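PDB 4JO7: nucleoporin p58/p45 from Homo sapiens, which is an FG-repeat nucleoporin of the nuclear pore complex that probably guides transport receptors and their cargo across the nuclear envelope. Local coordinates for residues L18-L32 and L46-V58. Residues are numbered along the deposited sequence; the frame is centred on the assembly and turned at random. Where two conformers were deposited one is given.
Sequences LQQYRQQIEELENHL and LSMAMQKIYQTFV
Arg22 lies across the Tyr54 ring in the modelled conformer of Tyr54, one of two, the side chains meeting at about a right angle. Arg22 CD sits over the middle of one ring face, 3.5 Å from the centroid, in a CH-pi contact. The guanidinium continues over the same face as a cation-pi partner; Arg22 CZ lies 4.8 Å from the centroid of the Tyr54 ring. The two planes are inclined by 37°. Arg22 CG is anti to the backbone N (chi1 -177°), which sends the chain out to the ring; a bend at chi3 then brings NH1 alongside Gln51 CG. Val58 CG2 covers the opposite face, offset toward the rim, and meets Leu18 CD1 at 3.7 Å. Leu18 CD2 rests on Phe57 CB.

Ile25 and Met50, a selenomethionine, cross at about a right angle, Ile25 CG2 lying 3.7 Å from Met50 CG. Glu29 OE2 touches Met50 CB and is hydrogen-bonded to Tyr81 OH of the second subunit. Glu26 OE1 and Glu29 OE1 are 2.9 Å apart, which may raise the pKa of one carboxylate. Water 1 lies 2.7 Å from Glu26 OE1 and 2.8 Å from Ser47 O, and probably links them. Ser47 OG bonds to Pro43 O.

Helices 18-29 and 46-58 run antiparallel, 163° between directions, axes 10.4 Å apart at closest approach. They belong to a hairpin of helices 2-29 and 43-85; 18-32 lies in a predicted coiled-coil part. The second copy of p58/p45 packs on Leu46, Met50 and Phe57; a chain of another protein packs against Leu18, Tyr21 and Leu32.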
loop_
_atom_site.group_PDB
_atom_site.type_symbol
_atom_site.label_atom_id
_atom_site.label_comp_id
_atom_site.label_asym_id
_atom_site.label_seq_id
_atom_site.Cartn_x
_atom_site.Cartn_y
_atom_site.Cartn_z
ATOM N N LEU F 18 -6.604 5.684 -17.063
ATOM C CA LEU F 18 -5.995 4.465 -17.591
ATOM C C LEU F 18 -6.617 4.087 -18.926
ATOM O O LEU F 18 -5.909 3.718 -19.864
ATOM C CB LEU F 18 -6.145 3.295 -16.615
ATOM C CG LEU F 18 -5.256 3.273 -15.370
ATOM C CD1 LEU F 18 -5.454 1.954 -14.632
ATOM C CD2 LEU F 18 -3.785 3.472 -15.715
ATOM N N GLN F 19 -7.943 4.174 -19.013
ATOM C CA GLN F 19 -8.650 3.840 -20.248
ATOM C C GLN F 19 -8.241 4.787 -21.372
ATOM O O GLN F 19 -7.904 4.354 -22.470
ATOM C CB GLN F 19 -10.164 3.904 -20.037
ATOM C CG GLN F 19 -10.704 2.855 -19.082
ATOM C CD GLN F 19 -10.807 1.480 -19.715
ATOM O OE1 GLN F 19 -10.380 1.275 -20.852
ATOM N NE2 GLN F 19 -11.381 0.531 -18.981
ATOM N N GLN F 20 -8.262 6.081 -21.084
ATOM C CA GLN F 20 -7.908 7.095 -22.068
ATOM C C GLN F 20 -6.456 6.947 -22.527
ATOM O O GLN F 20 -6.179 6.856 -23.721
ATOM C CB GLN F 20 -8.143 8.493 -21.485
ATOM C CG GLN F 20 -9.605 8.786 -21.164
ATOM C CD GLN F 20 -9.798 10.110 -20.445
ATOM O OE1 GLN F 20 -8.895 10.602 -19.770
ATOM N NE2 GLN F 20 -10.984 10.692 -20.588
ATOM N N TYR F 21 -5.527 6.911 -21.581
ATOM C CA TYR F 21 -4.108 6.853 -21.922
ATOM C C TYR F 21 -3.758 5.567 -22.658
ATOM O O TYR F 21 -2.846 5.546 -23.485
ATOM C CB TYR F 21 -3.241 6.998 -20.671
ATOM C CG TYR F 21 -3.138 8.418 -20.164
ATOM C CD1 TYR F 21 -3.910 9.434 -20.713
ATOM C CD2 TYR F 21 -2.248 8.749 -19.151
ATOM C CE1 TYR F 21 -3.809 10.734 -20.259
ATOM C CE2 TYR F 21 -2.142 10.047 -18.691
ATOM C CZ TYR F 21 -2.922 11.035 -19.251
ATOM O OH TYR F 21 -2.818 12.330 -18.798
ATOM N N ARG F 22 -4.487 4.500 -22.363
ATOM C CA ARG F 22 -4.231 3.218 -23.001
ATOM C C ARG F 22 -4.451 3.354 -24.498
ATOM O O ARG F 22 -3.677 2.832 -25.303
ATOM C CB ARG F 22 -5.148 2.141 -22.415
ATOM C CG ARG F 22 -4.908 0.745 -22.962
ATOM C CD ARG F 22 -5.735 -0.282 -22.203
ATOM N NE ARG F 22 -6.337 -1.278 -23.086
ATOM C CZ ARG F 22 -5.690 -2.319 -23.601
ATOM N NH1 ARG F 22 -4.405 -2.515 -23.333
ATOM N NH2 ARG F 22 -6.330 -3.168 -24.394
ATOM N N GLN F 23 -5.500 4.080 -24.869
ATOM C CA GLN F 23 -5.831 4.276 -26.274
ATOM C C GLN F 23 -4.852 5.238 -26.933
ATOM O O GLN F 23 -4.410 5.010 -28.057
ATOM C CB GLN F 23 -7.260 4.797 -26.418
ATOM C CG GLN F 23 -7.674 5.070 -27.853
ATOM C CD GLN F 23 -7.529 3.849 -28.742
ATOM O OE1 GLN F 23 -6.608 3.766 -29.558
ATOM N NE2 GLN F 23 -8.442 2.895 -28.592
ATOM N N GLN F 24 -4.513 6.309 -26.223
ATOM C CA GLN F 24 -3.605 7.321 -26.744
ATOM C C GLN F 24 -2.225 6.726 -27.028
ATOM O O GLN F 24 -1.574 7.081 -28.012
ATOM C CB GLN F 24 -3.497 8.485 -25.756
ATOM C CG GLN F 24 -4.817 9.208 -25.527
ATOM C CD GLN F 24 -4.712 10.325 -24.507
ATOM O OE1 GLN F 24 -3.636 10.882 -24.287
ATOM N NE2 GLN F 24 -5.831 10.654 -23.876
ATOM N N ILE F 25 -1.785 5.815 -26.167
ATOM C CA ILE F 25 -0.489 5.165 -26.346
ATOM C C ILE F 25 -0.548 4.129 -27.464
ATOM O O ILE F 25 0.403 3.976 -28.228
ATOM C CB ILE F 25 -0.005 4.509 -25.044
ATOM C CG1 ILE F 25 0.433 5.594 -24.055
ATOM C CG2 ILE F 25 1.152 3.553 -25.326
ATOM C CD1 ILE F 25 0.873 5.064 -22.711
ATOM N N GLU F 26 -1.673 3.431 -27.570
ATOM C CA GLU F 26 -1.844 2.432 -28.616
ATOM C C GLU F 26 -1.789 3.080 -29.997
ATOM O O GLU F 26 -1.277 2.488 -30.946
ATOM C CB GLU F 26 -3.167 1.685 -28.439
ATOM C CG GLU F 26 -3.395 0.581 -29.462
ATOM C CD GLU F 26 -2.329 -0.499 -29.412
ATOM O OE1 GLU F 26 -1.579 -0.554 -28.413
ATOM O OE2 GLU F 26 -2.239 -1.293 -30.374
ATOM N N GLU F 27 -2.306 4.299 -30.106
ATOM C CA GLU F 27 -2.304 5.003 -31.384
ATOM C C GLU F 27 -0.914 5.541 -31.706
ATOM O O GLU F 27 -0.535 5.645 -32.873
ATOM C CB GLU F 27 -3.320 6.145 -31.379
ATOM C CG GLU F 27 -3.419 6.882 -32.709
ATOM C CD GLU F 27 -3.760 5.957 -33.864
ATOM O OE1 GLU F 27 -4.233 4.829 -33.602
ATOM O OE2 GLU F 27 -3.550 6.355 -35.031
ATOM N N LEU F 28 -0.160 5.892 -30.669
ATOM C CA LEU F 28 1.227 6.307 -30.843
ATOM C C LEU F 28 2.071 5.141 -31.341
ATOM O O LEU F 28 3.043 5.335 -32.070
ATOM C CB LEU F 28 1.804 6.827 -29.525
ATOM C CG LEU F 28 1.810 8.337 -29.265
ATOM C CD1 LEU F 28 0.861 9.091 -30.186
ATOM C CD2 LEU F 28 1.472 8.610 -27.809
ATOM N N GLU F 29 1.688 3.928 -30.955
ATOM C CA GLU F 29 2.493 2.745 -31.245
ATOM C C GLU F 29 2.344 2.251 -32.679
ATOM O O GLU F 29 3.337 1.965 -33.344
ATOM C CB GLU F 29 2.147 1.617 -30.278
ATOM C CG GLU F 29 2.748 1.795 -28.904
ATOM C CD GLU F 29 2.375 0.670 -27.970
ATOM O OE1 GLU F 29 1.236 0.165 -28.078
ATOM O OE2 GLU F 29 3.222 0.287 -27.140
ATOM N N ASN F 30 1.110 2.145 -33.161
ATOM C CA ASN F 30 0.896 1.700 -34.535
ATOM C C ASN F 30 1.547 2.641 -35.552
ATOM O O ASN F 30 1.633 2.324 -36.738
ATOM C CB ASN F 30 -0.561 1.281 -34.772
ATOM C CG ASN F 30 -1.557 2.197 -34.092
ATOM O OD1 ASN F 30 -1.461 3.420 -34.185
ATOM N ND2 ASN F 30 -2.518 1.603 -33.392
ATOM N N HIS F 31 2.039 3.779 -35.067
ATOM C CA HIS F 31 2.719 4.746 -35.909
ATOM C C HIS F 31 4.213 4.665 -35.745
ATOM O O HIS F 31 4.947 5.618 -36.082
ATOM C CB HIS F 31 2.235 6.157 -35.590
ATOM C CG HIS F 31 1.356 6.755 -36.661
ATOM N ND1 HIS F 31 1.331 8.074 -36.923
ATOM C CD2 HIS F 31 0.454 6.161 -37.543
ATOM C CE1 HIS F 31 0.460 8.317 -37.921
ATOM N NE2 HIS F 31 -0.076 7.145 -38.299
ATOM N N LEU F 32 4.687 3.534 -35.231
ATOM C CA LEU F 32 6.114 3.292 -35.054
ATOM C C LEU F 32 6.722 2.722 -36.325
ATOM O O LEU F 32 6.172 1.796 -36.916
ATOM C CB LEU F 32 6.353 2.293 -33.921
ATOM C CG LEU F 32 6.457 2.823 -32.492
ATOM C CD1 LEU F 32 5.711 4.120 -32.340
ATOM C CD2 LEU F 32 5.921 1.785 -31.536
ATOM N N LEU F 46 5.571 -4.496 -29.241
ATOM C CA LEU F 46 5.555 -3.358 -28.334
ATOM C C LEU F 46 4.179 -3.212 -27.710
ATOM O O LEU F 46 4.055 -2.955 -26.511
ATOM C CB LEU F 46 5.930 -2.081 -29.082
ATOM C CG LEU F 46 7.408 -1.942 -29.457
ATOM C CD1 LEU F 46 7.575 -0.867 -30.505
ATOM C CD2 LEU F 46 8.249 -1.608 -28.241
ATOM N N SER F 47 3.144 -3.393 -28.524
ATOM C CA SER F 47 1.765 -3.259 -28.062
ATOM C C SER F 47 1.439 -4.266 -26.961
ATOM O O SER F 47 0.807 -3.918 -25.964
ATOM C CB SER F 47 0.790 -3.436 -29.225
ATOM O OG SER F 47 1.013 -2.456 -30.224
HETATM N N MSE F 48 1.889 -5.505 -27.138
HETATM C CA MSE F 48 1.666 -6.549 -26.154
HETATM C C MSE F 48 2.353 -6.196 -24.864
HETATM O O MSE F 48 1.747 -6.334 -23.779
HETATM C CB MSE F 48 2.211 -7.873 -26.678
HETATM C CG MSE F 48 1.262 -8.488 -27.700
HETATM SE SE MSE F 48 2.051 -10.137 -28.433
HETATM C CE MSE F 48 1.945 -11.240 -26.804
ATOM N N ALA F 49 3.599 -5.743 -24.954
ATOM C CA ALA F 49 4.359 -5.330 -23.776
ATOM C C ALA F 49 3.669 -4.181 -23.038
ATOM O O ALA F 49 3.567 -4.195 -21.807
ATOM C CB ALA F 49 5.771 -4.937 -24.167
HETATM N N MSE F 50 3.187 -3.197 -23.791
HETATM C CA MSE F 50 2.513 -2.049 -23.208
HETATM C C MSE F 50 1.242 -2.473 -22.525
HETATM O O MSE F 50 0.890 -1.914 -21.464
HETATM C CB MSE F 50 2.189 -1.039 -24.303
HETATM C CG MSE F 50 1.487 0.185 -23.727
HETATM SE SE MSE F 50 2.578 0.961 -22.283
HETATM C CE MSE F 50 4.188 1.370 -23.343
ATOM N N GLN F 51 0.546 -3.445 -23.105
ATOM C CA GLN F 51 -0.697 -3.948 -22.539
ATOM C C GLN F 51 -0.453 -4.521 -21.148
ATOM O O GLN F 51 -1.255 -4.317 -20.238
ATOM C CB GLN F 51 -1.307 -5.016 -23.448
ATOM C CG GLN F 51 -2.468 -5.775 -22.820
ATOM C CD GLN F 51 -3.030 -6.852 -23.731
ATOM O OE1 GLN F 51 -3.106 -8.021 -23.351
ATOM N NE2 GLN F 51 -3.433 -6.463 -24.936
ATOM N N LYS F 52 0.651 -5.240 -20.986
ATOM C CA LYS F 52 0.977 -5.852 -19.705
ATOM C C LYS F 52 1.379 -4.801 -18.675
ATOM O O LYS F 52 1.111 -4.960 -17.483
ATOM C CB LYS F 52 2.076 -6.899 -19.870
ATOM C CG LYS F 52 1.674 -8.050 -20.784
ATOM C CD LYS F 52 2.502 -9.297 -20.529
ATOM C CE LYS F 52 2.281 -10.337 -21.617
ATOM N NZ LYS F 52 0.835 -10.579 -21.891
ATOM N N ILE F 53 2.015 -3.729 -19.136
ATOM C CA ILE F 53 2.310 -2.589 -18.275
ATOM C C ILE F 53 1.009 -2.000 -17.733
ATOM O O ILE F 53 0.887 -1.705 -16.541
ATOM C CB ILE F 53 3.117 -1.524 -19.033
ATOM C CG1 ILE F 53 4.572 -1.988 -19.176
ATOM C CG2 ILE F 53 3.058 -0.179 -18.318
ATOM C CD1 ILE F 53 5.411 -1.126 -20.108
ATOM N N TYR F 54 0.023 -1.862 -18.602
ATOM C CA TYR F 54 -1.291 -1.361 -18.223
ATOM C C TYR F 54 -1.914 -2.270 -17.170
ATOM O O TYR F 54 -2.522 -1.813 -16.201
ATOM C CB TYR F 54 -2.181 -1.284 -19.466
ATOM C CG TYR F 54 -3.665 -1.353 -19.194
ATOM C CD1 TYR F 54 -4.390 -0.205 -18.915
ATOM C CD2 TYR F 54 -4.343 -2.564 -19.235
ATOM C CE1 TYR F 54 -5.746 -0.261 -18.674
ATOM C CE2 TYR F 54 -5.700 -2.630 -18.991
ATOM C CZ TYR F 54 -6.395 -1.473 -18.716
ATOM O OH TYR F 54 -7.744 -1.522 -18.473
ATOM N N GLN F 55 -1.753 -3.573 -17.371
ATOM C CA GLN F 55 -2.285 -4.542 -16.422
ATOM C C GLN F 55 -1.635 -4.397 -15.046
ATOM O O GLN F 55 -2.289 -4.576 -14.021
ATOM C CB GLN F 55 -2.141 -5.964 -16.975
ATOM C CG GLN F 55 -3.061 -6.204 -18.169
ATOM C CD GLN F 55 -2.941 -7.596 -18.759
ATOM O OE1 GLN F 55 -1.841 -8.127 -18.918
ATOM N NE2 GLN F 55 -4.080 -8.200 -19.075
ATOM N N THR F 56 -0.356 -4.047 -15.014
ATOM C CA THR F 56 0.327 -3.852 -13.741
ATOM C C THR F 56 -0.220 -2.611 -13.030
ATOM O O THR F 56 -0.410 -2.621 -11.813
ATOM C CB THR F 56 1.847 -3.752 -13.941
ATOM O OG1 THR F 56 2.315 -4.942 -14.583
ATOM C CG2 THR F 56 2.566 -3.579 -12.617
ATOM N N PHE F 57 -0.502 -1.550 -13.781
ATOM C CA PHE F 57 -1.068 -0.344 -13.189
ATOM C C PHE F 57 -2.449 -0.613 -12.591
ATOM O O PHE F 57 -2.774 -0.107 -11.519
ATOM C CB PHE F 57 -1.160 0.792 -14.217
ATOM C CG PHE F 57 0.103 1.597 -14.341
ATOM C CD1 PHE F 57 0.451 2.511 -13.361
ATOM C CD2 PHE F 57 0.943 1.436 -15.433
ATOM C CE1 PHE F 57 1.614 3.261 -13.467
ATOM C CE2 PHE F 57 2.108 2.180 -15.545
ATOM C CZ PHE F 57 2.443 3.091 -14.564
ATOM N N VAL F 58 -3.269 -1.387 -13.295
ATOM C CA VAL F 58 -4.608 -1.695 -12.798
ATOM C C VAL F 58 -4.499 -2.489 -11.492
ATOM O O VAL F 58 -5.214 -2.213 -10.522
ATOM C CB VAL F 58 -5.424 -2.501 -13.812
ATOM C CG1 VAL F 58 -6.781 -2.891 -13.221
ATOM C CG2 VAL F 58 -5.612 -1.708 -15.098
HETATM O O HOH W 1 -0.339 -1.361 -26.162
#